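Local coordinates for phosphoribosylformylglycinamidine synthase 2 (Thermus thermophilus, PDB 3VIU), which belongs to the PurM-like AIR synthase family, carries its pair of N- and C-terminal domains twice in one chain, and binds adenosine-5'-diphosphate and magnesium, at residues A[52-57]-A[517-522]; A[481-486]-A[539-544]. One frame throughout, in Å; residues are numbered along the deposited sequence.

From the N terminus, the chain first supplies 52-57, in the loop between helix 48-51 and strand 61-63, then returns more than 450 residues later to close contact 1 at 517-522. Contact 2 closes a much shorter loop, of 52 residues, between 481-486 and 539-544. Because 517-522 falls within that shorter loop, the two closures cross. Strand 479-488, helix 495-515 and strand 519-525 form a beta-alpha-beta crossover, and strand 538-548 then adds antiparallel to the other side of 479-488. The two contacts meet at Tyr483, whose backbone pairs with Pro518 and Val520. Contact 1 lays the early loop on the edge strand 519-525, and contact 2 joins the strand next to it, 479-488, to 538-548; both reach ADP.

Contact 1. Residues A[52-57]-A[517-522]; sequences KALPKE and VPVVSG. With ADP (adenosine-5'-diphosphate), chain B.
At strand 519-525, one of the two edge strands of the sheet, Val519 meets the loop residue Pro55 beside the ADP pocket. Val519 N donates to Pro55 O (3.2 Å, 161° at the hydrogen), approaching nearly along the C=O axis, so this N-H, which faces away from the neighbouring strand 479-488, is taken up by the loop. Val519 CG2 presses against the same carbonyl, 3.1 Å from Pro55 O, and also reaches Leu54 CB at 3.5 Å. Its chi1 of -120° is eclipsed, perhaps strained or imprecisely modelled, so the closeness to the carbonyl is doubtful. The other methyl, Val519 CG1, comes within 4.0 Å of ADP C2. One residue back, the Pro518 ring lies against the next carbonyls of the loop, its CB 3.3 Å from Glu57 O. A water donates to both Lys56 O and Val519 O, joining two carbonyls that could not bond to each other. Farther along the strand, Gly522 N donates to ADP O2' (3.2 Å), and Ser521 OG is bonded to Phe82 O. The chemistry implies a strand margin satisfied in turn by loop, water and nucleotide, with one valine side chain touching both the loop and the adenine.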
ATOM      1  N   LYS A  52       6.863  14.917  -9.311  1.00 26.44           N
ATOM      2  CA  LYS A  52       6.041  15.948  -9.929  1.00 28.40           C
ATOM      3  C   LYS A  52       5.408  15.425 -11.217  1.00 28.60           C
ATOM      4  O   LYS A  52       4.374  15.920 -11.653  1.00 29.37           O
ATOM      5  CB  LYS A  52       6.882  17.191 -10.238  1.00 30.77           C
ATOM      6  CG  LYS A  52       7.293  18.007  -9.015  1.00 32.49           C
ATOM      7  CD  LYS A  52       8.249  19.120  -9.418  1.00 34.46           C
ATOM      8  CE  LYS A  52       8.677  19.963  -8.229  1.00 36.57           C
ATOM      9  NZ  LYS A  52       7.536  20.689  -7.608  1.00 39.87           N
ATOM     10  N   ALA A  53       6.026  14.407 -11.806  1.00 27.46           N
ATOM     11  CA  ALA A  53       5.547  13.818 -13.051  1.00 26.47           C
ATOM     12  C   ALA A  53       4.269  12.988 -12.960  1.00 26.06           C
ATOM     13  O   ALA A  53       3.593  12.794 -13.970  1.00 26.94           O
ATOM     14  CB  ALA A  53       6.655  12.976 -13.677  1.00 28.12           C
ATOM     15  N   LEU A  54       3.934  12.494 -11.770  1.00 23.74           N
ATOM     16  CA  LEU A  54       2.734  11.673 -11.607  1.00 23.02           C
ATOM     17  C   LEU A  54       1.425  12.450 -11.756  1.00 22.45           C
ATOM     18  O   LEU A  54       1.182  13.412 -11.037  1.00 24.61           O
ATOM     19  CB  LEU A  54       2.762  10.968 -10.249  1.00 22.82           C
ATOM     20  CG  LEU A  54       3.899   9.954 -10.041  1.00 25.24           C
ATOM     21  CD1 LEU A  54       3.878   9.436  -8.615  1.00 23.38           C
ATOM     22  CD2 LEU A  54       3.757   8.799 -11.027  1.00 22.84           C
ATOM     23  N   PRO A  55       0.566  12.043 -12.708  1.00 22.34           N
ATOM     24  CA  PRO A  55      -0.734  12.679 -12.977  1.00 21.12           C
ATOM     25  C   PRO A  55      -1.637  12.661 -11.731  1.00 21.44           C
ATOM     26  O   PRO A  55      -1.763  11.626 -11.091  1.00 19.10           O
ATOM     27  CB  PRO A  55      -1.302  11.823 -14.102  1.00 18.26           C
ATOM     28  CG  PRO A  55      -0.086  11.356 -14.812  1.00 19.79           C
ATOM     29  CD  PRO A  55       0.832  10.977 -13.689  1.00 20.22           C
ATOM     30  N   LYS A  56      -2.275  13.790 -11.410  1.00 23.03           N
ATOM     31  CA  LYS A  56      -3.131  13.878 -10.222  1.00 26.06           C
ATOM     32  C   LYS A  56      -4.622  14.120 -10.482  1.00 25.73           C
ATOM     33  O   LYS A  56      -5.440  13.899  -9.594  1.00 25.38           O
ATOM     34  CB  LYS A  56      -2.642  14.994  -9.291  1.00 27.44           C
ATOM     35  CG  LYS A  56      -1.182  15.390  -9.445  1.00 32.41           C
ATOM     36  CD  LYS A  56      -0.257  14.666  -8.473  1.00 33.87           C
ATOM     37  CE  LYS A  56       1.178  15.214  -8.581  1.00 35.66           C
ATOM     38  NZ  LYS A  56       2.159  14.552  -7.656  1.00 33.43           N
ATOM     39  N   GLU A  57      -4.971  14.585 -11.676  1.00 26.90           N
ATOM     40  CA  GLU A  57      -6.368  14.875 -12.002  1.00 28.22           C
ATOM     41  C   GLU A  57      -7.234  13.633 -12.189  1.00 27.08           C
ATOM     42  O   GLU A  57      -6.796  12.634 -12.757  1.00 25.84           O
ATOM     43  CB  GLU A  57      -6.447  15.745 -13.264  1.00 32.47           C
ATOM     44  CG  GLU A  57      -5.665  17.064 -13.178  1.00 39.33           C
ATOM     45  CD  GLU A  57      -5.733  17.887 -14.469  1.00 43.48           C
ATOM     46  OE1 GLU A  57      -5.419  17.326 -15.546  1.00 44.70           O
ATOM     47  OE2 GLU A  57      -6.093  19.090 -14.406  1.00 44.11           O
ATOM     48  N   VAL A 517      -6.041   6.648 -14.223  1.00 12.52           N
ATOM     49  CA  VAL A 517      -6.161   6.463 -12.780  1.00 13.02           C
ATOM     50  C   VAL A 517      -5.049   7.303 -12.156  1.00 12.23           C
ATOM     51  O   VAL A 517      -3.873   7.008 -12.338  1.00 11.65           O
ATOM     52  CB  VAL A 517      -5.952   4.987 -12.378  1.00 13.74           C
ATOM     53  CG1 VAL A 517      -6.095   4.836 -10.876  1.00 13.43           C
ATOM     54  CG2 VAL A 517      -6.950   4.101 -13.104  1.00 13.89           C
ATOM     55  N   PRO A 518      -5.410   8.362 -11.416  1.00 11.41           N
ATOM     56  CA  PRO A 518      -4.444   9.261 -10.767  1.00 12.97           C
ATOM     57  C   PRO A 518      -3.979   8.899  -9.352  1.00 14.41           C
ATOM     58  O   PRO A 518      -4.662   8.160  -8.642  1.00 15.87           O
ATOM     59  CB  PRO A 518      -5.182  10.591 -10.778  1.00 10.24           C
ATOM     60  CG  PRO A 518      -6.593  10.150 -10.457  1.00  9.07           C
ATOM     61  CD  PRO A 518      -6.775   8.916 -11.338  1.00 10.35           C
ATOM     62  N   VAL A 519      -2.812   9.426  -8.962  1.00 15.84           N
ATOM     63  CA  VAL A 519      -2.259   9.231  -7.614  1.00 16.31           C
ATOM     64  C   VAL A 519      -3.027  10.154  -6.695  1.00 15.89           C
ATOM     65  O   VAL A 519      -3.413  11.249  -7.084  1.00 18.84           O
ATOM     66  CB  VAL A 519      -0.804   9.717  -7.433  1.00 17.90           C
ATOM     67  CG1 VAL A 519       0.082   8.560  -7.021  1.00 18.52           C
ATOM     68  CG2 VAL A 519      -0.317  10.439  -8.662  1.00 17.22           C
ATOM     69  N   VAL A 520      -3.192   9.741  -5.454  1.00 15.32           N
ATOM     70  CA  VAL A 520      -3.914  10.563  -4.518  1.00 15.64           C
ATOM     71  C   VAL A 520      -3.096  10.684  -3.232  1.00 16.52           C
ATOM     72  O   VAL A 520      -3.315  11.579  -2.412  1.00 16.89           O
ATOM     73  CB  VAL A 520      -5.306   9.946  -4.281  1.00 14.25           C
ATOM     74  CG1 VAL A 520      -5.231   8.829  -3.264  1.00 13.83           C
ATOM     75  CG2 VAL A 520      -6.278  11.018  -3.906  1.00 17.45           C
ATOM     76  N   SER A 521      -2.132   9.782  -3.080  1.00 17.11           N
ATOM     77  CA  SER A 521      -1.255   9.767  -1.916  1.00 16.00           C
ATOM     78  C   SER A 521      -0.225   8.672  -2.095  1.00 17.34           C
ATOM     79  O   SER A 521      -0.258   7.921  -3.078  1.00 19.00           O
ATOM     80  CB  SER A 521      -2.046   9.505  -0.633  1.00 16.56           C
ATOM     81  OG  SER A 521      -2.553   8.184  -0.606  1.00 15.68           O
ATOM     82  N   GLY A 522       0.694   8.569  -1.143  1.00 17.36           N
ATOM     83  CA  GLY A 522       1.712   7.547  -1.244  1.00 16.30           C
ATOM     84  C   GLY A 522       2.829   7.732  -0.245  1.00 16.86           C
ATOM     85  O   GLY A 522       2.711   8.516   0.690  1.00 17.59           O
TER
HETATM   86  PB  ADP B 800       3.300  10.979   7.180  1.00 74.65           P
HETATM   87  O1B ADP B 800       4.682  11.240   7.670  1.00 75.79           O
HETATM   88  O2B ADP B 800       3.090   9.393   7.002  1.00 74.08           O
HETATM   89  O3B ADP B 800       2.206  11.597   8.305  1.00 74.54           O
HETATM   90  PA  ADP B 800       4.438  11.958   4.901  1.00 68.93           P
HETATM   91  O1A ADP B 800       5.039  13.261   5.298  1.00 68.84           O
HETATM   92  O2A ADP B 800       5.504  10.776   5.206  1.00 68.99           O
HETATM   93  O3A ADP B 800       3.046  11.719   5.739  1.00 71.48           O
HETATM   94  O5' ADP B 800       4.093  11.905   3.305  1.00 64.03           O
HETATM   95  C5' ADP B 800       4.331  13.198   2.717  1.00 57.25           C
HETATM   96  C4' ADP B 800       3.193  13.649   1.754  1.00 52.52           C
HETATM   97  O4' ADP B 800       3.570  13.425   0.357  1.00 50.76           O
HETATM   98  C3' ADP B 800       1.853  12.895   1.948  1.00 50.00           C
HETATM   99  O3' ADP B 800       0.760  13.775   1.655  1.00 48.00           O
HETATM  100  C2' ADP B 800       1.958  11.733   0.960  1.00 48.84           C
HETATM  101  O2' ADP B 800       0.676  11.231   0.573  1.00 46.83           O
HETATM  102  C1' ADP B 800       2.751  12.339  -0.201  1.00 49.10           C
HETATM  103  N9  ADP B 800       3.595  11.335  -0.863  1.00 48.44           N
HETATM  104  C8  ADP B 800       4.776  10.830  -0.395  1.00 47.66           C
HETATM  105  N7  ADP B 800       5.265   9.961  -1.231  1.00 47.23           N
HETATM  106  C5  ADP B 800       4.435   9.845  -2.289  1.00 46.31           C
HETATM  107  C6  ADP B 800       4.434   9.080  -3.484  1.00 45.84           C
HETATM  108  N6  ADP B 800       5.467   8.202  -3.758  1.00 45.15           N
HETATM  109  N1  ADP B 800       3.404   9.226  -4.347  1.00 45.24           N
HETATM  110  C2  ADP B 800       2.391  10.072  -4.100  1.00 44.61           C
HETATM  111  N3  ADP B 800       2.357  10.809  -2.989  1.00 44.46           N
HETATM  112  C4  ADP B 800       3.344  10.729  -2.070  1.00 46.63           C
HETATM  113  O   HOH W   1      -4.905  13.652  -6.757  1.00 27.64           O

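Contact 2. Residues A[481-486]-A[539-544]; sequences LAYTDG and AMVGVV. With ADP (adenosine-5'-diphosphate), chain B.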
ATOM      1  N   LEU A 481     -10.674   4.111  -9.025  1.00 11.84           N
ATOM      2  CA  LEU A 481     -10.871   5.541  -8.822  1.00 14.11           C
ATOM      3  C   LEU A 481      -9.555   6.297  -8.693  1.00 13.62           C
ATOM      4  O   LEU A 481      -9.437   7.419  -9.161  1.00 14.19           O
ATOM      5  CB  LEU A 481     -11.728   5.787  -7.578  1.00 13.29           C
ATOM      6  CG  LEU A 481     -13.134   5.193  -7.644  1.00 11.67           C
ATOM      7  CD1 LEU A 481     -13.829   5.411  -6.318  1.00 10.54           C
ATOM      8  CD2 LEU A 481     -13.914   5.836  -8.780  1.00  8.37           C
ATOM      9  N   ALA A 482      -8.569   5.674  -8.057  1.00 12.91           N
ATOM     10  CA  ALA A 482      -7.261   6.290  -7.874  1.00 13.22           C
ATOM     11  C   ALA A 482      -6.341   5.290  -7.208  1.00 12.36           C
ATOM     12  O   ALA A 482      -6.774   4.213  -6.815  1.00 12.59           O
ATOM     13  CB  ALA A 482      -7.374   7.538  -7.006  1.00  9.74           C
ATOM     14  N   TYR A 483      -5.070   5.639  -7.080  1.00 11.94           N
ATOM     15  CA  TYR A 483      -4.152   4.733  -6.426  1.00 13.21           C
ATOM     16  C   TYR A 483      -3.250   5.445  -5.437  1.00 14.89           C
ATOM     17  O   TYR A 483      -3.245   6.666  -5.349  1.00 16.37           O
ATOM     18  CB  TYR A 483      -3.301   3.983  -7.449  1.00 10.91           C
ATOM     19  CG  TYR A 483      -2.217   4.804  -8.095  1.00 11.15           C
ATOM     20  CD1 TYR A 483      -2.476   5.578  -9.227  1.00  9.68           C
ATOM     21  CD2 TYR A 483      -0.923   4.798  -7.577  1.00 12.56           C
ATOM     22  CE1 TYR A 483      -1.471   6.323  -9.828  1.00 11.06           C
ATOM     23  CE2 TYR A 483       0.088   5.538  -8.167  1.00 12.36           C
ATOM     24  CZ  TYR A 483      -0.190   6.300  -9.289  1.00 11.52           C
ATOM     25  OH  TYR A 483       0.809   7.056  -9.842  1.00 12.24           O
ATOM     26  N   THR A 484      -2.503   4.648  -4.685  1.00 16.00           N
ATOM     27  CA  THR A 484      -1.557   5.127  -3.691  1.00 14.71           C
ATOM     28  C   THR A 484      -0.316   4.272  -3.972  1.00 15.63           C
ATOM     29  O   THR A 484      -0.436   3.070  -4.231  1.00 14.77           O
ATOM     30  CB  THR A 484      -2.090   4.859  -2.260  1.00 14.90           C
ATOM     31  OG1 THR A 484      -1.200   5.430  -1.292  1.00 15.49           O
ATOM     32  CG2 THR A 484      -2.221   3.358  -2.012  1.00 13.69           C
ATOM     33  N   ASP A 485       0.865   4.882  -3.956  1.00 14.62           N
ATOM     34  CA  ASP A 485       2.079   4.127  -4.232  1.00 13.62           C
ATOM     35  C   ASP A 485       3.110   4.219  -3.126  1.00 15.53           C
ATOM     36  O   ASP A 485       3.543   5.312  -2.746  1.00 16.32           O
ATOM     37  CB  ASP A 485       2.718   4.597  -5.538  1.00 12.61           C
ATOM     38  CG  ASP A 485       3.179   6.036  -5.470  1.00 15.60           C
ATOM     39  OD1 ASP A 485       4.369   6.305  -5.746  1.00 14.55           O
ATOM     40  OD2 ASP A 485       2.346   6.904  -5.142  1.00 17.83           O
ATOM     41  N   GLY A 486       3.491   3.059  -2.600  1.00 14.13           N
ATOM     42  CA  GLY A 486       4.498   3.014  -1.568  1.00 10.43           C
ATOM     43  C   GLY A 486       5.791   2.629  -2.254  1.00 12.62           C
ATOM     44  O   GLY A 486       6.001   1.465  -2.576  1.00 10.42           O
ATOM     45  N   ALA A 539       7.493  -0.821  -5.994  1.00 15.89           N
ATOM     46  CA  ALA A 539       6.418   0.153  -5.975  1.00 16.18           C
ATOM     47  C   ALA A 539       5.153  -0.623  -5.622  1.00 16.79           C
ATOM     48  O   ALA A 539       4.553  -1.280  -6.477  1.00 16.23           O
ATOM     49  CB  ALA A 539       6.274   0.818  -7.341  1.00 16.15           C
HETATM   50  N   MSE A 540       4.765  -0.564  -4.355  1.00 16.84           N
HETATM   51  CA  MSE A 540       3.563  -1.246  -3.907  1.00 18.35           C
HETATM   52  C   MSE A 540       2.383  -0.338  -4.190  1.00 16.45           C
HETATM   53  O   MSE A 540       2.170   0.665  -3.518  1.00 18.41           O
HETATM   54  CB  MSE A 540       3.685  -1.582  -2.426  1.00 23.68           C
HETATM   55  CG  MSE A 540       4.769  -2.617  -2.184  1.00 32.55           C
HETATM   56 SE   MSE A 540       5.469  -2.639  -0.381  1.00 52.02          SE
HETATM   57  CE  MSE A 540       6.056  -4.495  -0.323  1.00 44.85           C
ATOM     58  N   VAL A 541       1.636  -0.700  -5.223  1.00 14.24           N
ATOM     59  CA  VAL A 541       0.489   0.063  -5.677  1.00 11.80           C
ATOM     60  C   VAL A 541      -0.828  -0.388  -5.074  1.00 11.26           C
ATOM     61  O   VAL A 541      -1.225  -1.541  -5.215  1.00 10.37           O
ATOM     62  CB  VAL A 541       0.373  -0.019  -7.211  1.00 12.46           C
ATOM     63  CG1 VAL A 541      -0.832   0.781  -7.700  1.00 11.02           C
ATOM     64  CG2 VAL A 541       1.664   0.492  -7.848  1.00 14.20           C
ATOM     65  N   GLY A 542      -1.496   0.545  -4.403  1.00 11.66           N
ATOM     66  CA  GLY A 542      -2.778   0.265  -3.798  1.00 11.19           C
ATOM     67  C   GLY A 542      -3.830   0.996  -4.608  1.00 13.09           C
ATOM     68  O   GLY A 542      -3.684   2.188  -4.891  1.00 11.94           O
ATOM     69  N   VAL A 543      -4.878   0.280  -4.997  1.00 12.49           N
ATOM     70  CA  VAL A 543      -5.945   0.869  -5.783  1.00 14.40           C
ATOM     71  C   VAL A 543      -7.297   0.701  -5.116  1.00 14.65           C
ATOM     72  O   VAL A 543      -7.625  -0.369  -4.605  1.00 15.53           O
ATOM     73  CB  VAL A 543      -6.030   0.231  -7.194  1.00 15.53           C
ATOM     74  CG1 VAL A 543      -7.317   0.683  -7.893  1.00 13.91           C
ATOM     75  CG2 VAL A 543      -4.814   0.624  -8.018  1.00 13.00           C
ATOM     76  N   VAL A 544      -8.084   1.768  -5.129  1.00 13.92           N
ATOM     77  CA  VAL A 544      -9.412   1.733  -4.552  1.00 12.49           C
ATOM     78  C   VAL A 544     -10.419   1.984  -5.663  1.00 12.90           C
ATOM     79  O   VAL A 544     -10.183   2.791  -6.556  1.00 14.08           O
ATOM     80  CB  VAL A 544      -9.594   2.812  -3.450  1.00 10.16           C
ATOM     81  CG1 VAL A 544     -11.056   2.878  -3.024  1.00  8.92           C
ATOM     82  CG2 VAL A 544      -8.726   2.481  -2.247  1.00 10.19           C
TER
HETATM   83  PB  ADP B 800       3.300  10.979   7.180  1.00 74.65           P
HETATM   84  O1B ADP B 800       4.682  11.240   7.670  1.00 75.79           O
HETATM   85  O2B ADP B 800       3.090   9.393   7.002  1.00 74.08           O
HETATM   86  O3B ADP B 800       2.206  11.597   8.305  1.00 74.54           O
HETATM   87  PA  ADP B 800       4.438  11.958   4.901  1.00 68.93           P
HETATM   88  O1A ADP B 800       5.039  13.261   5.298  1.00 68.84           O
HETATM   89  O2A ADP B 800       5.504  10.776   5.206  1.00 68.99           O
HETATM   90  O3A ADP B 800       3.046  11.719   5.739  1.00 71.48           O
HETATM   91  O5' ADP B 800       4.093  11.905   3.305  1.00 64.03           O
HETATM   92  C5' ADP B 800       4.331  13.198   2.717  1.00 57.25           C
HETATM   93  C4' ADP B 800       3.193  13.649   1.754  1.00 52.52           C
HETATM   94  O4' ADP B 800       3.570  13.425   0.357  1.00 50.76           O
HETATM   95  C3' ADP B 800       1.853  12.895   1.948  1.00 50.00           C
HETATM   96  O3' ADP B 800       0.760  13.775   1.655  1.00 48.00           O
HETATM   97  C2' ADP B 800       1.958  11.733   0.960  1.00 48.84           C
HETATM   98  O2' ADP B 800       0.676  11.231   0.573  1.00 46.83           O
HETATM   99  C1' ADP B 800       2.751  12.339  -0.201  1.00 49.10           C
HETATM  100  N9  ADP B 800       3.595  11.335  -0.863  1.00 48.44           N
HETATM  101  C8  ADP B 800       4.776  10.830  -0.395  1.00 47.66           C
HETATM  102  N7  ADP B 800       5.265   9.961  -1.231  1.00 47.23           N
HETATM  103  C5  ADP B 800       4.435   9.845  -2.289  1.00 46.31           C
HETATM  104  C6  ADP B 800       4.434   9.080  -3.484  1.00 45.84           C
HETATM  105  N6  ADP B 800       5.467   8.202  -3.758  1.00 45.15           N
HETATM  106  N1  ADP B 800       3.404   9.226  -4.347  1.00 45.24           N
HETATM  107  C2  ADP B 800       2.391  10.072  -4.100  1.00 44.61           C
HETATM  108  N3  ADP B 800       2.357  10.809  -2.989  1.00 44.46           N
HETATM  109  C4  ADP B 800       3.344  10.729  -2.070  1.00 46.63           C
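Thr484 and Gly542 form a reciprocal pair at the centre of two antiparallel strands: Gly542 N donates to Thr484 O at 2.7 Å and almost straight (178°), and Thr484 N returns a bond to Gly542 O. The same register carries two bonds between Gly486 and Met540, a selenomethionine here. At the other end Leu481 and Ala482 lie opposite Val544 in a classic beta bulge: Leu481 N, not Ala482 N, donates to Val544 O (2.8 Å), and Val544 N donates to Ala482 O. Asp485, in a non-hydrogen-bonded pair with Val541, turns its carboxylate off the sheet to the adenine. Asp485 OD1 accepts from ADP N6 at 3.0 Å, while Asp485 OD2 lies 2.7 Å from ADP N1, so both oxygens line this edge of the base.

Thr484 OG1 stands anti to the backbone N (chi1 -175°) and bonds Ser521 OG, which leaves the methyl over the bare backbone of glycine: Thr484 CG2 is 3.6 Å from Gly542 CA. Beside Asp485, Tyr483 CB packs on Val543 CG2 at 3.7 Å, and CD2 of its ring reaches Val541 CG1 at 4.0 Å, the two side chains running obliquely past each other. Asp485 CB sits at the ring edge, in its plane.

Helices 458-475 and 495-515 cover the Tyr483, Val541 and Val543 face, meeting it through Leu466, Ala469 and Leu508. Thr484, Met540 and Val544 instead face strand 172-182, which brings this face against the sheet of the first N-terminal domain, consistent with the pairing of N-terminal domains in dimeric PurM-like relatives.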